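Local coordinates for protein putative NAD(P)H-flavin oxidoreductase (Streptococcus pyogenes serotype M1, PDB 2HAY) that binds flavin mononucleotide and probably uses NADH or NADPH in nitroreductase-type flavin-dependent redox reactions, at residues Asp114-Asn117 against Ser118-Leu122; Met157-Leu161 against Leu162-Thr166; Val57-Asn61 against Lys62-Glu66. All blocks are in the same frame, centred on the assembly; numbering follows the deposited sequence.

Interaction 1: Asp114-Asn117 against Ser118-Leu122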
loop_
_atom_site.group_PDB
_atom_site.type_symbol
_atom_site.label_atom_id
_atom_site.label_comp_id
_atom_site.label_asym_id
_atom_site.label_seq_id
_atom_site.Cartn_x
_atom_site.Cartn_y
_atom_site.Cartn_z
ATOM N N ASP B 114 26.918 4.595 18.328
ATOM C CA ASP B 114 25.694 5.312 18.649
ATOM C C ASP B 114 25.186 6.137 17.492
ATOM O O ASP B 114 24.536 7.163 17.683
ATOM C CB ASP B 114 25.897 6.177 19.897
ATOM C CG ASP B 114 26.406 5.370 21.080
ATOM O OD1 ASP B 114 26.023 4.178 21.191
ATOM O OD2 ASP B 114 27.191 5.926 21.890
ATOM N N GLY B 115 25.528 5.696 16.286
ATOM C CA GLY B 115 24.729 5.996 15.098
ATOM C C GLY B 115 23.693 4.890 14.996
ATOM O O GLY B 115 22.502 5.150 14.872
ATOM N N LEU B 116 24.167 3.650 15.078
ATOM C CA LEU B 116 23.323 2.466 15.055
ATOM C C LEU B 116 22.405 2.402 16.274
ATOM O O LEU B 116 21.190 2.295 16.138
ATOM C CB LEU B 116 24.205 1.223 15.016
ATOM C CG LEU B 116 23.553 -0.155 15.083
ATOM C CD1 LEU B 116 23.226 -0.649 13.682
ATOM C CD2 LEU B 116 24.497 -1.124 15.785
ATOM N N ASN B 117 23.011 2.466 17.457
ATOM C CA ASN B 117 22.303 2.380 18.735
ATOM C C ASN B 117 21.304 3.505 18.945
ATOM O O ASN B 117 20.195 3.273 19.454
ATOM C CB ASN B 117 23.295 2.325 19.899
ATOM C CG ASN B 117 24.099 1.033 19.919
ATOM O OD1 ASN B 117 25.331 1.066 19.952
ATOM N ND2 ASN B 117 23.405 -0.116 19.884
ATOM N N SER B 118 21.693 4.717 18.542
ATOM C CA SER B 118 20.788 5.855 18.600
ATOM C C SER B 118 19.560 5.675 17.693
ATOM O O SER B 118 18.456 6.071 18.075
ATOM C CB SER B 118 21.505 7.155 18.257
ATOM O OG SER B 118 21.403 7.433 16.868
ATOM N N ARG B 119 19.750 5.116 16.492
ATOM C CA ARG B 119 18.594 4.809 15.642
ATOM C C ARG B 119 17.728 3.730 16.275
ATOM O O ARG B 119 16.508 3.858 16.299
ATOM C CB ARG B 119 18.983 4.469 14.198
ATOM C CG ARG B 119 18.748 5.644 13.247
ATOM C CD ARG B 119 19.848 5.730 12.193
ATOM N NE ARG B 119 19.789 6.933 11.346
ATOM C CZ ARG B 119 18.913 7.118 10.358
ATOM N NH1 ARG B 119 18.946 8.236 9.627
ATOM N NH2 ARG B 119 17.991 6.192 10.100
ATOM N N LEU B 120 18.366 2.705 16.837
ATOM C CA LEU B 120 17.628 1.625 17.503
ATOM C C LEU B 120 16.713 2.168 18.603
ATOM O O LEU B 120 15.590 1.674 18.796
ATOM C CB LEU B 120 18.564 0.547 18.046
ATOM C CG LEU B 120 19.212 -0.342 16.976
ATOM C CD1 LEU B 120 20.170 -1.342 17.628
ATOM C CD2 LEU B 120 18.162 -1.054 16.171
ATOM N N LYS B 121 17.189 3.209 19.280
ATOM C CA LYS B 121 16.441 3.877 20.334
ATOM C C LYS B 121 15.209 4.608 19.801
ATOM O O LYS B 121 14.165 4.596 20.443
ATOM C CB LYS B 121 17.349 4.855 21.074
ATOM C CG LYS B 121 16.947 5.112 22.490
ATOM C CD LYS B 121 18.199 5.376 23.345
ATOM C CE LYS B 121 17.995 4.931 24.792
ATOM N NZ LYS B 121 19.084 3.989 25.246
ATOM N N LEU B 122 15.338 5.250 18.643
ATOM C CA LEU B 122 14.185 5.824 17.954
ATOM C C LEU B 122 13.205 4.751 17.479
ATOM O O LEU B 122 11.977 4.908 17.572
ATOM C CB LEU B 122 14.622 6.630 16.729
ATOM C CG LEU B 122 14.061 8.055 16.694
ATOM C CD1 LEU B 122 14.430 8.692 15.361
ATOM C CD2 LEU B 122 12.527 8.103 16.977
#

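Interaction 2: Met157-Leu161 against Leu162-Thr166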
loop_
_atom_site.group_PDB
_atom_site.type_symbol
_atom_site.label_atom_id
_atom_site.label_comp_id
_atom_site.label_asym_id
_atom_site.label_seq_id
_atom_site.Cartn_x
_atom_site.Cartn_y
_atom_site.Cartn_z
HETATM N N MSE B 157 0.420 -0.080 -11.096
HETATM C CA MSE B 157 0.590 1.115 -11.939
HETATM C C MSE B 157 1.547 0.856 -13.103
HETATM O O MSE B 157 1.263 1.226 -14.255
HETATM C CB MSE B 157 1.060 2.334 -11.123
HETATM C CG MSE B 157 1.221 3.609 -11.969
HETATM SE SE MSE B 157 -0.442 4.141 -12.861
HETATM C CE MSE B 157 -1.292 4.888 -11.281
ATOM N N THR B 158 2.676 0.227 -12.792
ATOM C CA THR B 158 3.629 -0.223 -13.802
ATOM C C THR B 158 2.948 -1.148 -14.820
ATOM O O THR B 158 3.027 -0.885 -15.997
ATOM C CB THR B 158 4.841 -0.905 -13.134
ATOM O OG1 THR B 158 5.425 0.021 -12.212
ATOM C CG2 THR B 158 5.906 -1.313 -14.180
ATOM N N ALA B 159 2.242 -2.194 -14.358
ATOM C CA ALA B 159 1.423 -3.019 -15.250
ATOM C C ALA B 159 0.455 -2.192 -16.107
ATOM O O ALA B 159 0.373 -2.395 -17.299
ATOM C CB ALA B 159 0.656 -4.106 -14.455
ATOM N N ALA B 160 -0.255 -1.244 -15.496
ATOM C CA ALA B 160 -1.250 -0.460 -16.208
ATOM C C ALA B 160 -0.625 0.360 -17.348
ATOM O O ALA B 160 -1.150 0.371 -18.449
ATOM C CB ALA B 160 -2.006 0.440 -15.251
ATOM N N LEU B 161 0.511 1.002 -17.066
ATOM C CA LEU B 161 1.287 1.774 -18.043
ATOM C C LEU B 161 1.798 0.905 -19.200
ATOM O O LEU B 161 2.010 1.386 -20.318
ATOM C CB LEU B 161 2.455 2.483 -17.354
ATOM C CG LEU B 161 2.075 3.666 -16.478
ATOM C CD1 LEU B 161 3.175 3.951 -15.433
ATOM C CD2 LEU B 161 1.755 4.949 -17.278
ATOM N N LEU B 162 1.946 -0.382 -18.912
ATOM C CA LEU B 162 2.373 -1.361 -19.876
ATOM C C LEU B 162 1.192 -1.997 -20.633
ATOM O O LEU B 162 1.394 -2.722 -21.599
ATOM C CB LEU B 162 3.199 -2.427 -19.148
ATOM C CG LEU B 162 4.620 -2.011 -18.733
ATOM C CD1 LEU B 162 5.267 -3.180 -17.991
ATOM C CD2 LEU B 162 5.481 -1.581 -19.962
ATOM N N GLY B 163 -0.034 -1.708 -20.211
ATOM C CA GLY B 163 -1.219 -2.341 -20.807
ATOM C C GLY B 163 -1.523 -3.713 -20.251
ATOM O O GLY B 163 -2.316 -4.449 -20.811
ATOM N N ILE B 164 -0.890 -4.049 -19.124
ATOM C CA ILE B 164 -1.048 -5.340 -18.487
ATOM C C ILE B 164 -2.142 -5.194 -17.428
ATOM O O ILE B 164 -2.101 -4.285 -16.601
ATOM C CB ILE B 164 0.300 -5.827 -17.880
ATOM C CG1 ILE B 164 1.297 -6.117 -19.008
ATOM C CG2 ILE B 164 0.099 -7.034 -16.941
ATOM C CD1 ILE B 164 2.723 -6.335 -18.519
ATOM N N ASP B 165 -3.136 -6.072 -17.517
ATOM C CA ASP B 165 -4.183 -6.162 -16.535
ATOM C C ASP B 165 -3.762 -6.912 -15.260
ATOM O O ASP B 165 -2.880 -7.777 -15.250
ATOM C CB ASP B 165 -5.418 -6.802 -17.139
ATOM C CG ASP B 165 -6.130 -5.862 -18.071
ATOM O OD1 ASP B 165 -6.545 -4.778 -17.605
ATOM O OD2 ASP B 165 -6.218 -6.173 -19.264
ATOM N N THR B 166 -4.463 -6.591 -14.190
ATOM C CA THR B 166 -4.016 -6.948 -12.892
ATOM C C THR B 166 -5.252 -7.218 -12.040
ATOM O O THR B 166 -6.374 -6.863 -12.445
ATOM C CB THR B 166 -3.182 -5.727 -12.422
ATOM O OG1 THR B 166 -1.833 -6.117 -12.154
ATOM C CG2 THR B 166 -3.812 -5.000 -11.326
#

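Interaction 3: Val57-Asn61 against Lys62-Glu66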
loop_
_atom_site.group_PDB
_atom_site.type_symbol
_atom_site.label_atom_id
_atom_site.label_comp_id
_atom_site.label_asym_id
_atom_site.label_seq_id
_atom_site.Cartn_x
_atom_site.Cartn_y
_atom_site.Cartn_z
ATOM N N VAL B 57 7.059 -13.234 -4.865
ATOM C CA VAL B 57 7.316 -14.507 -5.533
ATOM C C VAL B 57 6.396 -14.810 -6.702
ATOM O O VAL B 57 5.175 -14.752 -6.587
ATOM C CB VAL B 57 7.616 -15.736 -4.584
ATOM C CG1 VAL B 57 7.619 -15.382 -3.080
ATOM C CG2 VAL B 57 6.842 -17.065 -4.996
ATOM N N VAL B 58 7.032 -15.092 -7.835
ATOM C CA VAL B 58 6.303 -15.473 -9.030
ATOM C C VAL B 58 5.937 -16.935 -8.912
ATOM O O VAL B 58 6.806 -17.811 -8.950
ATOM C CB VAL B 58 7.091 -15.147 -10.309
ATOM C CG1 VAL B 58 6.294 -15.536 -11.534
ATOM C CG2 VAL B 58 7.437 -13.633 -10.345
ATOM N N LEU B 59 4.647 -17.184 -8.729
ATOM C CA LEU B 59 4.144 -18.542 -8.554
ATOM C C LEU B 59 3.721 -19.096 -9.919
ATOM O O LEU B 59 2.600 -18.874 -10.364
ATOM C CB LEU B 59 2.964 -18.593 -7.567
ATOM C CG LEU B 59 2.446 -20.012 -7.272
ATOM C CD1 LEU B 59 3.545 -20.908 -6.728
ATOM C CD2 LEU B 59 1.274 -19.983 -6.308
ATOM N N ASP B 60 4.650 -19.787 -10.573
ATOM C CA ASP B 60 4.421 -20.412 -11.868
ATOM C C ASP B 60 3.910 -21.861 -11.714
ATOM O O ASP B 60 3.247 -22.393 -12.602
ATOM C CB ASP B 60 5.720 -20.391 -12.680
ATOM C CG ASP B 60 5.926 -19.091 -13.444
ATOM O OD1 ASP B 60 7.053 -18.871 -13.941
ATOM O OD2 ASP B 60 4.974 -18.284 -13.568
ATOM N N ASN B 61 4.208 -22.475 -10.569
ATOM C CA ASN B 61 3.900 -23.874 -10.317
ATOM C C ASN B 61 2.398 -24.155 -10.305
ATOM O O ASN B 61 1.669 -23.682 -9.418
ATOM C CB ASN B 61 4.534 -24.331 -9.009
ATOM C CG ASN B 61 4.454 -25.839 -8.826
ATOM O OD1 ASN B 61 3.469 -26.361 -8.310
ATOM N ND2 ASN B 61 5.477 -26.545 -9.283
ATOM N N LYS B 62 1.943 -24.922 -11.302
ATOM C CA LYS B 62 0.503 -25.208 -11.481
ATOM C C LYS B 62 -0.102 -26.067 -10.354
ATOM O O LYS B 62 -1.178 -25.744 -9.855
ATOM C CB LYS B 62 0.187 -25.756 -12.883
ATOM C CG LYS B 62 0.395 -24.698 -13.974
ATOM C CD LYS B 62 -0.206 -25.100 -15.325
ATOM C CE LYS B 62 0.266 -24.171 -16.426
ATOM N NZ LYS B 62 -0.311 -22.793 -16.315
ATOM N N PRO B 63 0.581 -27.154 -9.940
ATOM C CA PRO B 63 0.078 -27.901 -8.775
ATOM C C PRO B 63 -0.210 -27.052 -7.523
ATOM O O PRO B 63 -1.223 -27.280 -6.844
ATOM C CB PRO B 63 1.196 -28.907 -8.517
ATOM C CG PRO B 63 1.745 -29.172 -9.917
ATOM C CD PRO B 63 1.773 -27.806 -10.524
ATOM N N ILE B 64 0.657 -26.075 -7.230
ATOM C CA ILE B 64 0.512 -25.262 -6.023
ATOM C C ILE B 64 -0.685 -24.333 -6.184
ATOM O O ILE B 64 -1.489 -24.200 -5.255
ATOM C CB ILE B 64 1.817 -24.529 -5.629
ATOM C CG1 ILE B 64 2.851 -25.559 -5.169
ATOM C CG2 ILE B 64 1.558 -23.545 -4.489
ATOM C CD1 ILE B 64 4.257 -25.052 -5.032
ATOM N N LYS B 65 -0.828 -23.749 -7.377
ATOM C CA LYS B 65 -2.030 -22.991 -7.720
ATOM C C LYS B 65 -3.319 -23.825 -7.523
ATOM O O LYS B 65 -4.285 -23.333 -6.909
ATOM C CB LYS B 65 -1.957 -22.454 -9.149
ATOM C CG LYS B 65 -0.858 -21.447 -9.392
ATOM C CD LYS B 65 -1.245 -20.508 -10.510
ATOM C CE LYS B 65 -0.042 -20.026 -11.241
ATOM N NZ LYS B 65 0.401 -21.089 -12.162
ATOM N N GLU B 66 -3.308 -25.063 -8.022
ATOM C CA GLU B 66 -4.444 -25.985 -7.912
ATOM C C GLU B 66 -4.812 -26.267 -6.441
ATOM O O GLU B 66 -5.991 -26.290 -6.079
ATOM C CB GLU B 66 -4.172 -27.296 -8.691
ATOM C CG GLU B 66 -4.162 -27.164 -10.250
ATOM C CD GLU B 66 -3.674 -28.426 -11.008
ATOM O OE1 GLU B 66 -3.632 -29.543 -10.433
ATOM O OE2 GLU B 66 -3.335 -28.305 -12.213
HETATM O O HOH W 1 2.251 -21.470 -14.917
#

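Interaction 1: Asp114-Asn117 against Ser118-Leu122
The carbonyl oxygen G115 O takes the backbone N-H of R119 at 3.2 Å near the start of helix 116-130, and the hydroxyl of S118 sits beside it. S118 OG lies 3.2 Å from both G115 O and D114 O. The R119 N-H comes from above the plane of the G115 carbonyl, 36° out of it, instead of along a lone pair. Two further i to i+4 bonds follow: L120 N reaches L116 O at 2.9 Å, in the carbonyl plane, and K121 N bonds to N117 O at 3.0 Å.

L116 and L120, one turn apart, touch only loosely through their side chains, whose closest atoms, L116 CG and L120 CD1, are 4.4 Å apart. Both rest on L105 of helix 99-106, and L120 also meets I101, so L116 and L120 face that helix. R119 runs its CB and CD past G115 O before its chain leads away. Its guanidinium forms a salt bridge with a sulfate ion, probably from the crystallisation liquor, and its side chain packs on R23 of the second subunit. Back at the beginning of the turn, S118 CB sits 3.1 Å from D114 O.

Interaction 2: Met157-Leu161 against Leu162-Thr166
A159 O is bonded by two backbone N-H groups where helix 137-162 ends: firmly by I164 N at 2.8 Å and weakly by L162 N at 3.0 Å. The N-H of I164 stands above the carbonyl plane, 39° out of it. A tighter turn lies alongside, with G163 N held by A160 O at 2.9 Å. G163 has left helical geometry with a positive phi of 82°, a backbone region readily open to glycine.

The reversal brings I164 back over the last turn. Its CB lies 3.8 Å from A159 CB, and its CG2 branch, anti to the backbone N, is nearly as close to the same methyl. L162 has CG beside its own backbone N (chi1 -74°), and this carbon leans over T158 O at 3.4 Å. Further along, the CB of T166 is directed toward the helix, and OG1 lies 3.9 Å from A159 CB; this buried oxygen has no polar partner in the model.

The next shell fixes these groups in the core. I164 touches I38 of helix 32-43 and L200 of strand 192-201, while T158 OG1 is bonded to N154 O one turn back and D165 forms a salt bridge with R203. On the dimer side, M157 (selenomethionine) and L161 each meet their own counterparts in the second subunit. A160 lies near R19, an FMN-binding residue. The whole is a Schellman motif closed by a hydrophobic contact, carrying a long interface helix of the nitroreductase fold into strand 165-169.

Interaction 3: Val57-Asn61 against Lys62-Glu66
N61 OD1 accepts the backbone N-H of I64 at 3.0 Å, capping the start of helix 62-68. The N-H lies in the plane of the side-chain carbonyl, and CG of N61 is anti to its backbone N (chi1 -170°), which swings the amide over the first turn. Packing is close here: P63 CD sits 3.1 Å from N61 OD1, and I64 CG1 also lies against that oxygen, at 3.3 Å. The other end of the amide, ND2, is bonded to K224 O of the second subunit. The first helical bond, K65 N to N61 O, is nearly straight at 170°.

Beneath the cap, both methyls of L59 rest on I64 CG2, each 4.0 Å away, and CD2 also touches K65 CG as the leucine and lysine run past each other in opposite directions. K65 CE is just as tightly placed, 3.0 Å from L59 O.

Beyond it the solvent side is looser. K65 bends at its last torsion and brings NZ to D60 O through a weak bond of 3.2 Å. A water donates to D60 O at 2.7 Å and accepts from K62 NZ, so that carbonyl is shared by a lysine and a water.

Strand 54-59 pairs with strand 84-91 and, in parallel, with a strand of the second subunit; the contact is thus a strand-to-helix turn with an asparagine N-cap, at a sheet edge extended across the dimer.

Interaction 2 is buried, interaction 3 partly so, and interaction 1 lies at the surface, 40 and 41 Å between centres from interactions 2 and 3 and across the chain's centre from both. Interactions 2 and 3 serve the two outermost strands, as counted within this chain, of the same antiparallel sheet, 165-169 and 54-59, with about 12 Å between their nearest atoms. They are complementary helix ends: main-chain bonds and a glycine finish helix 137-162, whereas a side-chain amide starts helix 62-68. Interaction 1 lies near the start of another helix and is held by main-chain i to i+4 bonds and a thin leucine contact. All three touch the second subunit.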